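Local coordinates for flagellar motor switch protein FliG (Thermotoga maritima, PDB 3AJC), which probably forms part of a switch complex, proposed to lie at the base of the basal body, that contacts chemotaxis proteins and motor components determining rotation direction, at residues L47-E50 with L51-E54; Y34-P37 with P38-A41; V67-I70 with E71-L74; K169-K172 with N173-K176. One frame throughout, in Å; residues are numbered along the deposited sequence.

Contact 1. Residues L47-E50 with L51-E54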
loop_
_atom_site.group_PDB
_atom_site.type_symbol
_atom_site.label_atom_id
_atom_site.label_comp_id
_atom_site.label_asym_id
_atom_site.label_seq_id
_atom_site.Cartn_x
_atom_site.Cartn_y
_atom_site.Cartn_z
ATOM N N LEU A 47 9.748 -16.368 7.867
ATOM C CA LEU A 47 10.928 -16.854 7.163
ATOM C C LEU A 47 12.197 -16.535 7.949
ATOM O O LEU A 47 12.212 -15.642 8.801
ATOM C CB LEU A 47 11.042 -16.215 5.778
ATOM C CG LEU A 47 10.079 -16.692 4.691
ATOM C CD1 LEU A 47 10.342 -15.909 3.409
ATOM C CD2 LEU A 47 10.260 -18.180 4.456
ATOM N N PRO A 48 13.284 -17.266 7.674
ATOM C CA PRO A 48 14.541 -17.008 8.385
ATOM C C PRO A 48 14.932 -15.541 8.213
ATOM O O PRO A 48 14.928 -15.009 7.100
ATOM C CB PRO A 48 15.530 -17.951 7.697
ATOM C CG PRO A 48 14.664 -19.111 7.289
ATOM C CD PRO A 48 13.421 -18.406 6.749
ATOM N N GLU A 49 15.256 -14.893 9.320
ATOM C CA GLU A 49 15.656 -13.494 9.320
ATOM C C GLU A 49 16.537 -13.098 8.124
ATOM O O GLU A 49 16.310 -12.059 7.497
ATOM C CB GLU A 49 16.365 -13.200 10.650
ATOM C CG GLU A 49 17.754 -12.589 10.552
ATOM C CD GLU A 49 17.712 -11.079 10.492
ATOM O OE1 GLU A 49 17.201 -10.535 9.488
ATOM O OE2 GLU A 49 18.184 -10.436 11.459
ATOM N N GLU A 50 17.521 -13.930 7.794
ATOM C CA GLU A 50 18.433 -13.632 6.684
ATOM C C GLU A 50 17.813 -13.538 5.288
ATOM O O GLU A 50 18.451 -13.042 4.358
ATOM C CB GLU A 50 19.588 -14.645 6.646
ATOM C CG GLU A 50 19.207 -16.061 7.031
ATOM C CD GLU A 50 19.472 -16.344 8.503
ATOM O OE1 GLU A 50 20.660 -16.328 8.901
ATOM O OE2 GLU A 50 18.503 -16.575 9.260
ATOM N N LEU A 51 16.581 -14.011 5.136
ATOM C CA LEU A 51 15.906 -13.969 3.839
ATOM C C LEU A 51 14.932 -12.798 3.716
ATOM O O LEU A 51 14.668 -12.311 2.614
ATOM C CB LEU A 51 15.105 -15.253 3.614
ATOM C CG LEU A 51 15.806 -16.603 3.715
ATOM C CD1 LEU A 51 14.788 -17.699 3.425
ATOM C CD2 LEU A 51 16.970 -16.666 2.729
ATOM N N GLN A 52 14.407 -12.361 4.860
ATOM C CA GLN A 52 13.402 -11.305 4.911
ATOM C C GLN A 52 13.643 -10.067 4.048
ATOM O O GLN A 52 12.849 -9.793 3.153
ATOM C CB GLN A 52 13.132 -10.919 6.378
ATOM C CG GLN A 52 12.853 -12.149 7.247
ATOM C CD GLN A 52 12.315 -11.825 8.631
ATOM O OE1 GLN A 52 12.807 -10.927 9.320
ATOM N NE2 GLN A 52 11.309 -12.576 9.051
ATOM N N THR A 53 14.727 -9.335 4.294
ATOM C CA THR A 53 14.997 -8.137 3.507
ATOM C C THR A 53 15.190 -8.421 2.019
ATOM O O THR A 53 14.555 -7.784 1.165
ATOM C CB THR A 53 16.234 -7.384 4.016
ATOM O OG1 THR A 53 16.033 -6.998 5.377
ATOM C CG2 THR A 53 16.453 -6.125 3.195
ATOM N N GLU A 54 16.063 -9.376 1.707
ATOM C CA GLU A 54 16.337 -9.731 0.321
ATOM C C GLU A 54 15.046 -10.105 -0.418
ATOM O O GLU A 54 14.798 -9.639 -1.532
ATOM C CB GLU A 54 17.342 -10.887 0.279
ATOM C CG GLU A 54 18.636 -10.590 -0.496
ATOM C CD GLU A 54 19.273 -9.233 -0.147
ATOM O OE1 GLU A 54 19.323 -8.861 1.052
ATOM O OE2 GLU A 54 19.743 -8.543 -1.083
HETATM O O HOH W 1 16.958 -9.812 6.296
HETATM O O HOH W 2 17.698 -10.438 3.605
#
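The carbonyl oxygen of E49 is met from two directions: the backbone N of Q52 reaches it in a weak, bent bond, and a water oxygen lies 2.6 Å from E49 O, within hydrogen-bonding distance. The same water takes the N-H of T53, and a second one stands between the carbonyl of E50 and the N of E54, so the two waters bridge the places where direct i to i+4 bonds would lie. The firmer link is L51 N to P48 O, 2.8 Å and nearly straight at 167°. Alongside it the L51 side chain lies next to the proline ring, its CD1 3.7 Å from P48 CD. Q52 turns back toward the start of the helix: with CG anti to its carbonyl carbon (chi1 -50°) and the chain then extended, NE2 comes to 3.2 Å from L47 O and is hydrogen-bonded to the carbonyl of L44, in the preceding helix. A leucine at Q52 would probably leave the L44 carbonyl without this N-H and weaken the tie between the two helices. L47 and L51 both rest on I28 of helix 25-33. This is a short connection between helices 37-46 and 49-60 of the all-helical FliG middle domain.

Contact 2. Residues Y34-P37 with P38-A41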
loop_
_atom_site.group_PDB
_atom_site.type_symbol
_atom_site.label_atom_id
_atom_site.label_comp_id
_atom_site.label_asym_id
_atom_site.label_seq_id
_atom_site.Cartn_x
_atom_site.Cartn_y
_atom_site.Cartn_z
ATOM N N TYR A 34 2.201 -13.176 -5.470
ATOM C CA TYR A 34 0.936 -13.682 -6.009
ATOM C C TYR A 34 -0.140 -13.888 -4.945
ATOM O O TYR A 34 -1.303 -14.156 -5.265
ATOM C CB TYR A 34 1.142 -15.013 -6.741
ATOM C CG TYR A 34 1.495 -14.865 -8.202
ATOM C CD1 TYR A 34 2.803 -15.061 -8.645
ATOM C CD2 TYR A 34 0.529 -14.503 -9.137
ATOM C CE1 TYR A 34 3.143 -14.901 -9.988
ATOM C CE2 TYR A 34 0.853 -14.339 -10.481
ATOM C CZ TYR A 34 2.161 -14.540 -10.899
ATOM O OH TYR A 34 2.494 -14.402 -12.225
ATOM N N LEU A 35 0.241 -13.763 -3.681
ATOM C CA LEU A 35 -0.708 -13.971 -2.595
ATOM C C LEU A 35 -1.317 -12.681 -2.071
ATOM O O LEU A 35 -0.884 -11.572 -2.402
ATOM C CB LEU A 35 -0.018 -14.694 -1.434
ATOM C CG LEU A 35 0.698 -16.003 -1.762
ATOM C CD1 LEU A 35 1.509 -16.453 -0.549
ATOM C CD2 LEU A 35 -0.330 -17.061 -2.177
ATOM N N ASP A 36 -2.350 -12.845 -1.260
ATOM C CA ASP A 36 -2.994 -11.714 -0.625
ATOM C C ASP A 36 -1.879 -11.243 0.324
ATOM O O ASP A 36 -1.226 -12.065 0.973
ATOM C CB ASP A 36 -4.227 -12.206 0.140
ATOM C CG ASP A 36 -5.104 -11.078 0.633
ATOM O OD1 ASP A 36 -5.178 -10.036 -0.058
ATOM O OD2 ASP A 36 -5.738 -11.241 1.705
ATOM N N PRO A 37 -1.619 -9.924 0.380
ATOM C CA PRO A 37 -0.583 -9.325 1.230
ATOM C C PRO A 37 -0.524 -9.759 2.706
ATOM O O PRO A 37 0.564 -10.032 3.225
ATOM C CB PRO A 37 -0.838 -7.829 1.069
ATOM C CG PRO A 37 -1.288 -7.734 -0.361
ATOM C CD PRO A 37 -2.267 -8.894 -0.450
ATOM N N PRO A 38 -1.680 -9.812 3.404
ATOM C CA PRO A 38 -1.638 -10.229 4.821
ATOM C C PRO A 38 -1.079 -11.647 4.929
ATOM O O PRO A 38 -0.374 -11.993 5.879
ATOM C CB PRO A 38 -3.104 -10.149 5.260
ATOM C CG PRO A 38 -3.674 -9.064 4.334
ATOM C CD PRO A 38 -3.049 -9.430 3.001
ATOM N N VAL A 39 -1.401 -12.458 3.931
ATOM C CA VAL A 39 -0.939 -13.833 3.878
ATOM C C VAL A 39 0.563 -13.798 3.626
ATOM O O VAL A 39 1.336 -14.458 4.325
ATOM C CB VAL A 39 -1.647 -14.598 2.743
ATOM C CG1 VAL A 39 -1.083 -16.006 2.624
ATOM C CG2 VAL A 39 -3.148 -14.636 3.012
ATOM N N ALA A 40 0.973 -13.014 2.630
ATOM C CA ALA A 40 2.391 -12.890 2.302
ATOM C C ALA A 40 3.174 -12.343 3.479
ATOM O O ALA A 40 4.275 -12.808 3.755
ATOM C CB ALA A 40 2.587 -11.972 1.093
ATOM N N ALA A 41 2.621 -11.341 4.164
ATOM C CA ALA A 41 3.317 -10.757 5.306
ATOM C C ALA A 41 3.505 -11.825 6.383
ATOM O O ALA A 41 4.565 -11.915 6.993
ATOM C CB ALA A 41 2.534 -9.547 5.861
#
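L35 and V39 meet where the chain enters helix 37-46 of the FliG middle domain, a helix start built on a Pro-Pro pair with D36 at the N-cap. The tight part is the proline pair and the backbone behind it. The two rings lie side by side, and P37 CB lies 3.3 Å from P38 CD, as the Pro-Pro peptide linkage brings them. The carbonyl oxygen of D36 accepts the N-H of A40 at 2.9 Å, in the carbonyl plane, and a weak, strongly bent bond from V39 N. One step on, A41 N reaches P37 O at 2.6 Å. Neither proline has an N-H to give, which suits the first turn, where N-H groups have no i-4 carbonyl within the helix. P37, A40 and A41 pack on helix 92-100, so this face is the inner one. The other side, where D36 and P38 are exposed to solvent, is looser. The D36 carboxylate makes no capping bond; it lies against the P38 ring instead, OD2 3.5 Å from CD, with a weak, long ion pair to R9. L35 crosses V39 at about a right angle, and the touch is slight: V39 holds CG1 anti to its backbone N (chi1 176°), which brings that methyl to 4.1 Å from L35 CD1.

Contact 3. Residues V67-I70 with E71-L74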
loop_
_atom_site.group_PDB
_atom_site.type_symbol
_atom_site.label_atom_id
_atom_site.label_comp_id
_atom_site.label_asym_id
_atom_site.label_seq_id
_atom_site.Cartn_x
_atom_site.Cartn_y
_atom_site.Cartn_z
ATOM N N VAL A 67 17.937 -3.983 -16.800
ATOM C CA VAL A 67 17.481 -3.401 -18.049
ATOM C C VAL A 67 16.984 -4.530 -18.949
ATOM O O VAL A 67 15.986 -4.389 -19.666
ATOM C CB VAL A 67 18.629 -2.668 -18.754
ATOM C CG1 VAL A 67 18.157 -2.126 -20.092
ATOM C CG2 VAL A 67 19.149 -1.550 -17.859
ATOM N N LYS A 68 17.686 -5.660 -18.887
ATOM C CA LYS A 68 17.344 -6.825 -19.690
ATOM C C LYS A 68 15.951 -7.332 -19.359
ATOM O O LYS A 68 15.160 -7.623 -20.254
ATOM C CB LYS A 68 18.361 -7.949 -19.457
ATOM C CG LYS A 68 18.701 -8.712 -20.717
ATOM C CD LYS A 68 19.429 -7.792 -21.687
ATOM C CE LYS A 68 19.377 -8.316 -23.111
ATOM N NZ LYS A 68 19.892 -7.301 -24.083
ATOM N N GLU A 69 15.662 -7.443 -18.067
ATOM C CA GLU A 69 14.366 -7.929 -17.610
ATOM C C GLU A 69 13.235 -6.993 -18.051
ATOM O O GLU A 69 12.156 -7.439 -18.428
ATOM C CB GLU A 69 14.385 -8.068 -16.090
ATOM C CG GLU A 69 13.081 -8.542 -15.479
ATOM C CD GLU A 69 13.271 -9.788 -14.648
ATOM O OE1 GLU A 69 13.270 -10.904 -15.220
ATOM O OE2 GLU A 69 13.441 -9.649 -13.422
ATOM N N ILE A 70 13.496 -5.693 -17.996
ATOM C CA ILE A 70 12.513 -4.698 -18.406
ATOM C C ILE A 70 12.262 -4.865 -19.903
ATOM O O ILE A 70 11.118 -4.928 -20.357
ATOM C CB ILE A 70 13.039 -3.265 -18.118
ATOM C CG1 ILE A 70 13.176 -3.073 -16.606
ATOM C CG2 ILE A 70 12.106 -2.223 -18.723
ATOM C CD1 ILE A 70 13.916 -1.831 -16.196
ATOM N N GLU A 71 13.351 -4.950 -20.658
ATOM C CA GLU A 71 13.285 -5.107 -22.103
ATOM C C GLU A 71 12.479 -6.342 -22.507
ATOM O O GLU A 71 11.661 -6.284 -23.426
ATOM C CB GLU A 71 14.706 -5.181 -22.668
ATOM C CG GLU A 71 14.798 -5.488 -24.149
ATOM C CD GLU A 71 16.203 -5.293 -24.685
ATOM O OE1 GLU A 71 17.164 -5.737 -24.020
ATOM O OE2 GLU A 71 16.351 -4.700 -25.774
ATOM N N ARG A 72 12.709 -7.452 -21.804
ATOM C CA ARG A 72 12.019 -8.716 -22.073
ATOM C C ARG A 72 10.536 -8.647 -21.736
ATOM O O ARG A 72 9.689 -8.990 -22.559
ATOM C CB ARG A 72 12.666 -9.853 -21.270
ATOM C CG ARG A 72 13.503 -10.831 -22.095
ATOM C CD ARG A 72 14.132 -11.911 -21.210
ATOM N NE ARG A 72 15.292 -11.427 -20.461
ATOM C CZ ARG A 72 15.633 -11.860 -19.251
ATOM N NH1 ARG A 72 14.898 -12.782 -18.652
ATOM N NH2 ARG A 72 16.705 -11.373 -18.639
ATOM N N ASN A 73 10.224 -8.215 -20.519
ATOM C CA ASN A 73 8.837 -8.110 -20.086
ATOM C C ASN A 73 8.035 -7.189 -20.990
ATOM O O ASN A 73 6.866 -7.454 -21.273
ATOM C CB ASN A 73 8.765 -7.608 -18.644
ATOM C CG ASN A 73 9.102 -8.686 -17.638
ATOM O OD1 ASN A 73 8.370 -9.671 -17.496
ATOM N ND2 ASN A 73 10.216 -8.513 -16.937
ATOM N N LEU A 74 8.662 -6.107 -21.438
ATOM C CA LEU A 74 7.989 -5.167 -22.320
ATOM C C LEU A 74 7.625 -5.885 -23.616
ATOM O O LEU A 74 6.482 -5.839 -24.068
ATOM C CB LEU A 74 8.895 -3.973 -22.624
ATOM C CG LEU A 74 8.274 -2.881 -23.503
ATOM C CD1 LEU A 74 7.014 -2.330 -22.840
ATOM C CD2 LEU A 74 9.284 -1.771 -23.730
#
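E69 O is gripped twice by N73: the backbone N comes in almost straight at 3.0 Å, and the side-chain ND2 adds a shorter but weak, bent bond at 2.7 Å. The amide can fold back this way because its CG stands anti to the carbonyl carbon (chi1 -77°), which carries ND2 over the preceding turn. ND2 also comes 3.2 Å from E69 CG, with the E69 carboxylate and the N73 amide planes turned 55° apart. On another side of the helix K68 and E71 run side by side, and K68 NZ makes a salt bridge to E71 OE1 at 3.1 Å, arriving on the syn side of the carboxylate and 23° out of its plane. K68 bends at chi2 to lie along its partner, while the glutamate is stretched out.

All of this sits on the first two turns of helix 67-79 in the FliG middle domain, with the regular i to i+4 ladder below it: E71 N to V67 O, R72 N to K68 O and L74 N to I70 O, each 2.9 Å. The R72 guanidinium reaches back to K68 and E69, with E69 CA over one face, offset toward the rim, K68 CG in plane at the edge, and NH2 3.9 Å from K68 CB. The E69 carboxylate lies near enough to R72 for attraction between charges, but OE1 stands well out of the guanidinium plane and no N-H points at it. What positions that carboxylate is T65, whose hydroxyl is hydrogen-bonded to OE2. Separately, the hydroxyl of S66 holds the backbone N of E69 at the start of the helix.

Contact 4. Residues K169-K172 with N173-K176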
loop_
_atom_site.group_PDB
_atom_site.type_symbol
_atom_site.label_atom_id
_atom_site.label_comp_id
_atom_site.label_asym_id
_atom_site.label_seq_id
_atom_site.Cartn_x
_atom_site.Cartn_y
_atom_site.Cartn_z
ATOM N N LYS A 169 -10.833 15.427 12.352
ATOM C CA LYS A 169 -9.712 16.213 11.858
ATOM C C LYS A 169 -9.924 16.700 10.419
ATOM O O LYS A 169 -9.449 17.777 10.046
ATOM C CB LYS A 169 -8.398 15.435 11.966
ATOM C CG LYS A 169 -7.185 16.332 11.739
ATOM C CD LYS A 169 -5.876 15.676 12.143
ATOM C CE LYS A 169 -4.729 16.688 12.088
ATOM N NZ LYS A 169 -3.393 16.087 12.368
ATOM N N ILE A 170 -10.634 15.916 9.614
ATOM C CA ILE A 170 -10.898 16.320 8.240
ATOM C C ILE A 170 -11.930 17.446 8.229
ATOM O O ILE A 170 -11.740 18.475 7.573
ATOM C CB ILE A 170 -11.436 15.150 7.385
ATOM C CG1 ILE A 170 -10.291 14.197 7.040
ATOM C CG2 ILE A 170 -12.087 15.690 6.105
ATOM C CD1 ILE A 170 -10.721 12.948 6.319
ATOM N N PHE A 171 -13.017 17.240 8.968
ATOM C CA PHE A 171 -14.082 18.226 9.044
ATOM C C PHE A 171 -13.608 19.590 9.527
ATOM O O PHE A 171 -13.850 20.592 8.865
ATOM C CB PHE A 171 -15.210 17.734 9.951
ATOM C CG PHE A 171 -16.571 18.050 9.420
ATOM C CD1 PHE A 171 -17.094 17.314 8.362
ATOM C CD2 PHE A 171 -17.303 19.124 9.923
ATOM C CE1 PHE A 171 -18.319 17.645 7.798
ATOM C CE2 PHE A 171 -18.532 19.465 9.366
ATOM C CZ PHE A 171 -19.037 18.718 8.298
ATOM N N LYS A 172 -12.922 19.646 10.661
ATOM C CA LYS A 172 -12.480 20.944 11.148
ATOM C C LYS A 172 -11.505 21.647 10.201
ATOM O O LYS A 172 -11.121 22.792 10.433
ATOM C CB LYS A 172 -11.880 20.825 12.556
ATOM C CG LYS A 172 -10.573 20.062 12.708
ATOM C CD LYS A 172 -10.234 20.000 14.209
ATOM C CE LYS A 172 -8.986 19.176 14.537
ATOM N NZ LYS A 172 -7.686 19.820 14.190
ATOM N N ASN A 173 -11.133 20.973 9.116
ATOM C CA ASN A 173 -10.204 21.545 8.149
ATOM C C ASN A 173 -10.824 21.885 6.794
ATOM O O ASN A 173 -10.114 22.245 5.857
ATOM C CB ASN A 173 -9.016 20.599 7.952
ATOM C CG ASN A 173 -7.928 20.791 9.008
ATOM O OD1 ASN A 173 -7.237 21.812 9.022
ATOM N ND2 ASN A 173 -7.778 19.810 9.895
ATOM N N MET A 174 -12.145 21.778 6.689
ATOM C CA MET A 174 -12.840 22.089 5.439
ATOM C C MET A 174 -13.423 23.498 5.458
ATOM O O MET A 174 -13.634 24.076 6.528
ATOM C CB MET A 174 -13.989 21.113 5.215
ATOM C CG MET A 174 -13.606 19.658 5.132
ATOM S SD MET A 174 -15.084 18.688 4.845
ATOM C CE MET A 174 -14.943 17.480 6.071
ATOM N N SER A 175 -13.688 24.048 4.275
ATOM C CA SER A 175 -14.296 25.369 4.198
ATOM C C SER A 175 -15.749 25.150 4.624
ATOM O O SER A 175 -16.312 24.061 4.424
ATOM C CB SER A 175 -14.252 25.914 2.768
ATOM O OG SER A 175 -15.073 25.148 1.889
ATOM N N LYS A 176 -16.351 26.173 5.215
ATOM C CA LYS A 176 -17.733 26.075 5.656
ATOM C C LYS A 176 -18.643 25.623 4.526
ATOM O O LYS A 176 -19.534 24.799 4.731
ATOM C CB LYS A 176 -18.208 27.424 6.206
ATOM C CG LYS A 176 -17.756 27.726 7.629
ATOM C CD LYS A 176 -18.523 26.873 8.637
ATOM C CE LYS A 176 -18.065 27.137 10.069
ATOM N NZ LYS A 176 -18.784 26.280 11.063
#
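M174 sets CG anti to its own carbonyl carbon (chi1 -59°), runs extended through chi2, and then bends at chi3 (-130°), which turns its end back toward I170 and F171. The sulfur ends up 4.9 Å from the centroid of the F171 ring, approaching obliquely at 34° from the ring normal, a Met-aromatic contact. The methyl CE lies near I170 CG2 as well, though its exact placing is uncertain. The other key group is the amide of N173. Its ND2 points back at the carbonyl of K169, one turn earlier, and bonds to the oxygen at 2.6 Å; the bond is nearly straight and lies in the carbonyl plane, and the oxygen lies close to the plane of the N173 amide. The other end of that amide is held as well, OD1 accepting from Q144 NE2 of helix 140-147, so both polar atoms of this buried group have partners and its rotation is fixed. With an alanine at N173, the K169 carbonyl and the Q144 amide are likely to lose their mates, weakening the link to helix 140-147. The backbone turns between these side chains: M174 N donates to F171 O at 3.0 Å, from above the carbonyl plane. M174 goes on to touch L155 and L182, and F171 lies against A179 and L182, so helices 152-159 and 176-187 pack against this pair. The arrangement is a type I beta turn from F171 to M174, ending helix 164-171 and leading to the S175 N-cap of helix 176-187 in the FliG C-terminal domain.

How the contacts relate
Contacts 1, 2 and 3 all belong to the FliG middle domain, while contact 4 lies in the C-terminal domain, on the other side of the chain's centre from each of them. Contacts 2 and 1 follow one another at the starts of successive helices, 37-46 and 49-60, their centres about 16 Å apart and nearest atoms about 7 Å. Contact 3, on the next helix, is about 27 Å from contact 1 between centres. The EHPQR-motif arginine R58, important for interaction with FliM, lies near two of them: its side chain is about 9 Å from that of L51 and about 8 Å from that of E69. Contact 4 is about 44 Å from contact 1 between centres.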